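Local structure of putative Acyl-CoA binding protein (ACBP) (Oryza sativa Japonica Group, 5H3G) at residues Ser23-Asn26 against Glu27-Leu30; Ile79-Val82 against Lys83-Leu86. The protein binds medium- and long-chain acyl-CoA esters with high affinity, binds phosphatidic acid and phosphatidylcholine in vitro, and may take part in phospholipid biosynthesis. All blocks are in the same frame, centred on the assembly; numbering follows the deposited sequence. Where two conformers were deposited one is given.

Interaction 1. Residues Ser23-Asn26 against Glu27-Leu30; sequences STSN and ENKL
A chi1 of 174° swings OG of Ser25 opposite its N and beside the carbonyl carbon, which turns the hydroxyl toward the amide of Glu27; Lys29, with CG anti to the carbonyl carbon and an extended chain beyond it, runs back along the loop to Thr24. Ser25 OG accepts from Glu27 N at 3.2 Å, and the stem of Glu27 lies against the same hydroxyl. Ser25 O accepts from Lys29 N at 3.0 Å, the donor in the carbonyl plane, and from Asn28 N only weakly. Ser25 is thus the N-cap of helix 26-41 in the all-helical acyl-CoA-binding fold: side chain and carbonyl of one residue occupy amides of the first turn. CE of Lys29 sits 3.2 Å from Thr24 O and touches Thr24 CB, while NZ continues to a hydrogen bond with Glu22 O. Shortened to an alanine here, the residue would no longer bring a donor to Glu22 O, and Thr24 is likely to lose the methylene cover. Thr24 presents its methyl to the contact, CG2 lying 4.2 Å from Asn28 CB, and its hydroxyl is hydrogen-bonded to Pro21 O. Asn28 OD1 meets Ser25 CB at 3.5 Å. The next bond in the series runs from Leu30 N to Asn26 O, 2.9 Å, the donor tilted 29° from the carbonyl plane. The side chain of Leu30 lies against that carbonyl oxygen, with CD1 3.6 Å from the amide oxygen OD1 of Asn26; elsewhere it touches Ala58 and Lys59 of helix 57-64, Lys59 being an acyl-CoA-binding residue by similarity.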
ATOM      1  N   SER A  23     -13.953  -6.368   4.690  1.00 17.53           N
ATOM      2  CA  SER A  23     -14.185  -5.529   5.856  1.00 17.46           C
ATOM      3  C   SER A  23     -12.906  -4.930   6.419  1.00 16.82           C
ATOM      4  O   SER A  23     -12.968  -4.239   7.443  1.00 19.46           O
ATOM      5  CB  SER A  23     -14.901  -6.336   6.945  1.00 21.86           C
ATOM      6  OG  SER A  23     -14.081  -7.388   7.414  1.00 24.96           O
ATOM      7  N   THR A  24     -11.758  -5.161   5.780  1.00 15.38           N
ATOM      8  CA  THR A  24     -10.508  -4.565   6.242  1.00 14.64           C
ATOM      9  C   THR A  24     -10.659  -3.054   6.401  1.00 14.75           C
ATOM     10  O   THR A  24     -11.172  -2.370   5.511  1.00 15.19           O
ATOM     11  CB  THR A  24      -9.382  -4.884   5.254  1.00 15.44           C
ATOM     12  OG1 THR A  24      -9.210  -6.310   5.183  1.00 16.88           O
ATOM     13  CG2 THR A  24      -8.074  -4.244   5.705  1.00 14.96           C
ATOM     14  N   SER A  25     -10.238  -2.547   7.561  1.00 12.94           N
ATOM     15  CA  SER A  25     -10.389  -1.134   7.877  1.00 13.65           C
ATOM     16  C   SER A  25      -9.816  -0.267   6.771  1.00 14.43           C
ATOM     17  O   SER A  25      -8.737  -0.538   6.238  1.00 12.71           O
ATOM     18  CB  SER A  25      -9.693  -0.792   9.195  1.00 13.40           C
ATOM     19  OG  SER A  25      -9.728   0.617   9.429  1.00 18.56           O
ATOM     20  N   ASN A  26     -10.536   0.807   6.457  1.00 16.05           N
ATOM     21  CA  ASN A  26     -10.037   1.743   5.457  1.00 16.91           C
ATOM     22  C   ASN A  26      -8.726   2.396   5.890  1.00 13.32           C
ATOM     23  O   ASN A  26      -7.944   2.824   5.032  1.00 13.44           O
ATOM     24  CB  ASN A  26     -11.092   2.803   5.165  1.00 16.36           C
ATOM     25  CG  ASN A  26     -10.787   3.590   3.907  1.00 26.29           C
ATOM     26  OD1 ASN A  26     -10.699   4.824   3.933  1.00 28.67           O
ATOM     27  ND2 ASN A  26     -10.623   2.879   2.789  1.00 26.28           N
ATOM     28  N   GLU A  27      -8.456   2.485   7.202  1.00 13.17           N
ATOM     29  CA  GLU A  27      -7.153   2.985   7.640  1.00 13.18           C
ATOM     30  C   GLU A  27      -6.032   2.163   7.019  1.00 13.33           C
ATOM     31  O   GLU A  27      -5.051   2.709   6.498  1.00 14.83           O
ATOM     32  CB  GLU A  27      -7.052   2.956   9.172  1.00 16.27           C
ATOM     33  CG  GLU A  27      -8.047   3.852   9.878  1.00 14.80           C
ATOM     34  CD  GLU A  27      -8.003   3.712  11.396  1.00 21.71           C
ATOM     35  OE1 GLU A  27      -8.711   4.485  12.070  1.00 22.13           O
ATOM     36  OE2 GLU A  27      -7.266   2.842  11.912  1.00 22.50           O
ATOM     37  N   ASN A  28      -6.184   0.840   7.038  1.00 11.99           N
ATOM     38  CA  ASN A  28      -5.159  -0.045   6.510  1.00 12.96           C
ATOM     39  C   ASN A  28      -5.185  -0.086   4.992  1.00 10.98           C
ATOM     40  O   ASN A  28      -4.123  -0.145   4.365  1.00 12.72           O
ATOM     41  CB  ASN A  28      -5.338  -1.433   7.121  1.00 13.05           C
ATOM     42  CG  ASN A  28      -5.198  -1.389   8.616  1.00 15.81           C
ATOM     43  OD1 ASN A  28      -6.185  -1.218   9.334  1.00 17.61           O
ATOM     44  ND2 ASN A  28      -3.955  -1.463   9.099  1.00 15.89           N
ATOM     45  N   LYS A  29      -6.376  -0.015   4.384  1.00 11.06           N
ATOM     46  CA  LYS A  29      -6.447   0.065   2.929  1.00 10.85           C
ATOM     47  C   LYS A  29      -5.683   1.280   2.416  1.00 12.99           C
ATOM     48  O   LYS A  29      -5.001   1.207   1.386  1.00 14.46           O
ATOM     49  CB  LYS A  29      -7.907   0.118   2.466  1.00 11.18           C
ATOM     50  CG  LYS A  29      -8.643  -1.195   2.701  1.00 23.51           C
ATOM     51  CD  LYS A  29      -9.967  -1.224   1.947  1.00 28.21           C
ATOM     52  CE  LYS A  29     -10.767  -2.464   2.317  1.00 39.10           C
ATOM     53  NZ  LYS A  29     -12.077  -2.556   1.595  1.00 47.70           N
ATOM     54  N   LEU A  30      -5.756   2.398   3.145  1.00 12.06           N
ATOM     55  CA  LEU A  30      -5.059   3.608   2.713  1.00 11.58           C
ATOM     56  C   LEU A  30      -3.550   3.446   2.829  1.00 13.75           C
ATOM     57  O   LEU A  30      -2.804   3.903   1.954  1.00 12.82           O
ATOM     58  CB  LEU A  30      -5.538   4.810   3.529  1.00 12.30           C
ATOM     59  CG  LEU A  30      -6.920   5.360   3.188  1.00 13.78           C
ATOM     60  CD1 LEU A  30      -7.399   6.299   4.277  1.00 17.27           C
ATOM     61  CD2 LEU A  30      -6.859   6.075   1.820  1.00 15.03           C
TER

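Interaction 2. Residues Ile79-Val82 against Lys83-Leu86; sequences ITKV and KQLL
Val82 and Leu86, one helical turn apart, run alongside each other in the same direction, with CG1 of Val82 3.6 Å from CD1 of Leu86. Between their backbones Val82 O accepts from Leu86 N at 2.8 Å, the donor standing nearly along the C=O axis. The same i to i+4 pattern runs through residues 79-86 of helix 71-92. Ile79 O takes the N-H of Lys83, Thr80 O that of Gln84, and Lys81 O that of Leu85, each bond close to straight, so four successive carbonyls are satisfied by four successive amides. Lys81 O carries a second partner: a water donates to it at 2.8 Å and also to Gln84 OE1 at 3.0 Å. The fully extended chain of Gln84, its CG anti to the backbone N (chi1 -179°), brings the amide oxygen within reach of this water, which links side chain and backbone. Leu85 lays CG and CD1 against the same carbonyl oxygen, CG 3.5 Å from Lys81 O. Thr80 OG1 turns back to a hydrogen bond with Asp77 O, and Lys83 NZ makes a long, weak ion pair with Glu87 OE2. Val82 and the side chain of Lys81 meet Leu32 of helix 26-41, whereas Ile79 and Leu86 touch Tyr13 of helix 4-17; this part of the helix packs against both. With these four carbonyls and four amides paired, Val82 and Leu86 can offer purely apolar side chains to these neighbours, while the exposed Lys83 and Gln84 carry their polar ends to a weak ion pair and a water.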
ATOM      1  N   ILE A  79       5.172  -5.056   1.404  1.00 13.93           N
ATOM      2  CA  ILE A  79       5.201  -6.474   1.746  1.00 14.30           C
ATOM      3  C   ILE A  79       5.036  -6.665   3.249  1.00 13.50           C
ATOM      4  O   ILE A  79       4.250  -7.510   3.692  1.00 14.17           O
ATOM      5  CB  ILE A  79       6.498  -7.125   1.233  1.00 15.62           C
ATOM      6  CG1 ILE A  79       6.452  -7.235  -0.294  1.00 16.15           C
ATOM      7  CG2 ILE A  79       6.675  -8.509   1.834  1.00 18.94           C
ATOM      8  CD1 ILE A  79       7.824  -7.396  -0.920  1.00 22.28           C
ATOM      9  N   THR A  80       5.763  -5.886   4.060  1.00 14.16           N
ATOM     10  CA  THR A  80       5.658  -6.085   5.506  0.52 14.24           C
ATOM     11  C   THR A  80       4.268  -5.726   6.011  1.00 13.63           C
ATOM     12  O   THR A  80       3.732  -6.410   6.892  1.00 14.87           O
ATOM     13  CB  THR A  80       6.736  -5.302   6.267  0.52 15.19           C
ATOM     14  OG1 THR A  80       6.562  -3.883   6.120  0.52 15.42           O
ATOM     15  CG2 THR A  80       8.116  -5.699   5.781  0.52 15.86           C
ATOM     16  N   LYS A  81       3.649  -4.682   5.456  1.00 13.80           N
ATOM     17  CA  LYS A  81       2.299  -4.325   5.897  1.00 12.98           C
ATOM     18  C   LYS A  81       1.282  -5.383   5.490  1.00 14.29           C
ATOM     19  O   LYS A  81       0.392  -5.732   6.280  1.00 13.83           O
ATOM     20  CB  LYS A  81       1.893  -2.963   5.324  1.00 13.19           C
ATOM     21  CG  LYS A  81       2.718  -1.797   5.866  1.00 21.73           C
ATOM     22  CD  LYS A  81       2.494  -1.610   7.357  1.00 26.99           C
ATOM     23  CE  LYS A  81       3.317  -0.457   7.899  1.00 37.02           C
ATOM     24  NZ  LYS A  81       3.275   0.712   6.987  1.00 41.58           N
ATOM     25  N   VAL A  82       1.389  -5.899   4.262  1.00 11.89           N
ATOM     26  CA  VAL A  82       0.466  -6.943   3.807  1.00 11.24           C
ATOM     27  C   VAL A  82       0.640  -8.201   4.642  1.00 11.29           C
ATOM     28  O   VAL A  82      -0.344  -8.804   5.082  1.00 12.66           O
ATOM     29  CB  VAL A  82       0.650  -7.237   2.308  1.00 11.91           C
ATOM     30  CG1 VAL A  82      -0.153  -8.472   1.920  1.00 12.77           C
ATOM     31  CG2 VAL A  82       0.183  -6.054   1.479  1.00 13.80           C
ATOM     32  N   LYS A  83       1.891  -8.594   4.906  1.00 11.85           N
ATOM     33  CA  LYS A  83       2.161  -9.767   5.731  0.53 12.42           C
ATOM     34  C   LYS A  83       1.501  -9.645   7.096  1.00 12.44           C
ATOM     35  O   LYS A  83       0.869 -10.585   7.590  1.00 14.21           O
ATOM     36  CB  LYS A  83       3.671  -9.946   5.884  0.53 13.64           C
ATOM     37  CG  LYS A  83       4.057 -11.043   6.821  0.53 15.42           C
ATOM     38  CD  LYS A  83       3.460 -12.355   6.359  0.53 12.89           C
ATOM     39  CE  LYS A  83       4.046 -13.504   7.151  0.53 13.54           C
ATOM     40  NZ  LYS A  83       3.433 -14.802   6.761  0.53 19.33           N
ATOM     41  N   GLN A  84       1.651  -8.477   7.729  1.00 12.61           N
ATOM     42  CA  GLN A  84       1.034  -8.257   9.033  1.00 12.87           C
ATOM     43  C   GLN A  84      -0.482  -8.387   8.947  1.00 13.89           C
ATOM     44  O   GLN A  84      -1.110  -9.068   9.769  1.00 12.88           O
ATOM     45  CB  GLN A  84       1.431  -6.885   9.569  1.00 14.90           C
ATOM     46  CG  GLN A  84       0.843  -6.579  10.925  1.00 20.93           C
ATOM     47  CD  GLN A  84       1.215  -5.197  11.412  1.00 35.58           C
ATOM     48  OE1 GLN A  84       1.721  -4.368  10.646  1.00 37.64           O
ATOM     49  NE2 GLN A  84       0.966  -4.936  12.688  1.00 40.46           N
ATOM     50  N   LEU A  85      -1.087  -7.754   7.940  1.00 11.63           N
ATOM     51  CA  LEU A  85      -2.537  -7.826   7.788  1.00 13.87           C
ATOM     52  C   LEU A  85      -3.005  -9.252   7.513  1.00 14.19           C
ATOM     53  O   LEU A  85      -4.059  -9.674   8.009  1.00 13.22           O
ATOM     54  CB  LEU A  85      -2.982  -6.885   6.663  1.00 10.65           C
ATOM     55  CG  LEU A  85      -2.969  -5.418   7.091  1.00 11.05           C
ATOM     56  CD1 LEU A  85      -2.995  -4.519   5.884  1.00 10.92           C
ATOM     57  CD2 LEU A  85      -4.156  -5.115   7.984  1.00 14.86           C
ATOM     58  N   LEU A  86      -2.238 -10.007   6.719  1.00 12.18           N
ATOM     59  CA  LEU A  86      -2.598 -11.396   6.437  1.00 13.77           C
ATOM     60  C   LEU A  86      -2.553 -12.240   7.702  1.00 11.93           C
ATOM     61  O   LEU A  86      -3.417 -13.103   7.917  1.00 13.60           O
ATOM     62  CB  LEU A  86      -1.659 -11.977   5.383  1.00 13.76           C
ATOM     63  CG  LEU A  86      -1.905 -11.506   3.948  1.00 11.24           C
ATOM     64  CD1 LEU A  86      -0.665 -11.803   3.118  1.00 15.28           C
ATOM     65  CD2 LEU A  86      -3.121 -12.170   3.327  1.00 13.09           C
TER
HETATM   66  O   HOH W   1      -0.158  -3.967   8.401  1.00 21.90           O

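Overall arrangement
Interactions 1 and 2 are both local and lie near the surface, but at different points of their helices. Residues 23-30 start helix 26-41, where the first amides need a loop residue as acceptor; residues 79-86 lie within helix 71-92, where the chain supplies its own carbonyls. Only interaction 2 includes a buried residue, Val82, and an apolar side-chain pair, whereas interaction 1 has a side-chain cap; aliphatic stems against carbonyl oxygens are common to both. The two meet where Asn28 ND2 packs on Leu85 CD2 at 3.8 Å, with centres about 12 Å apart. Val82 and Lys81 likewise bring helix 71-92 against helix 26-41, while Leu30 faces helix 57-64.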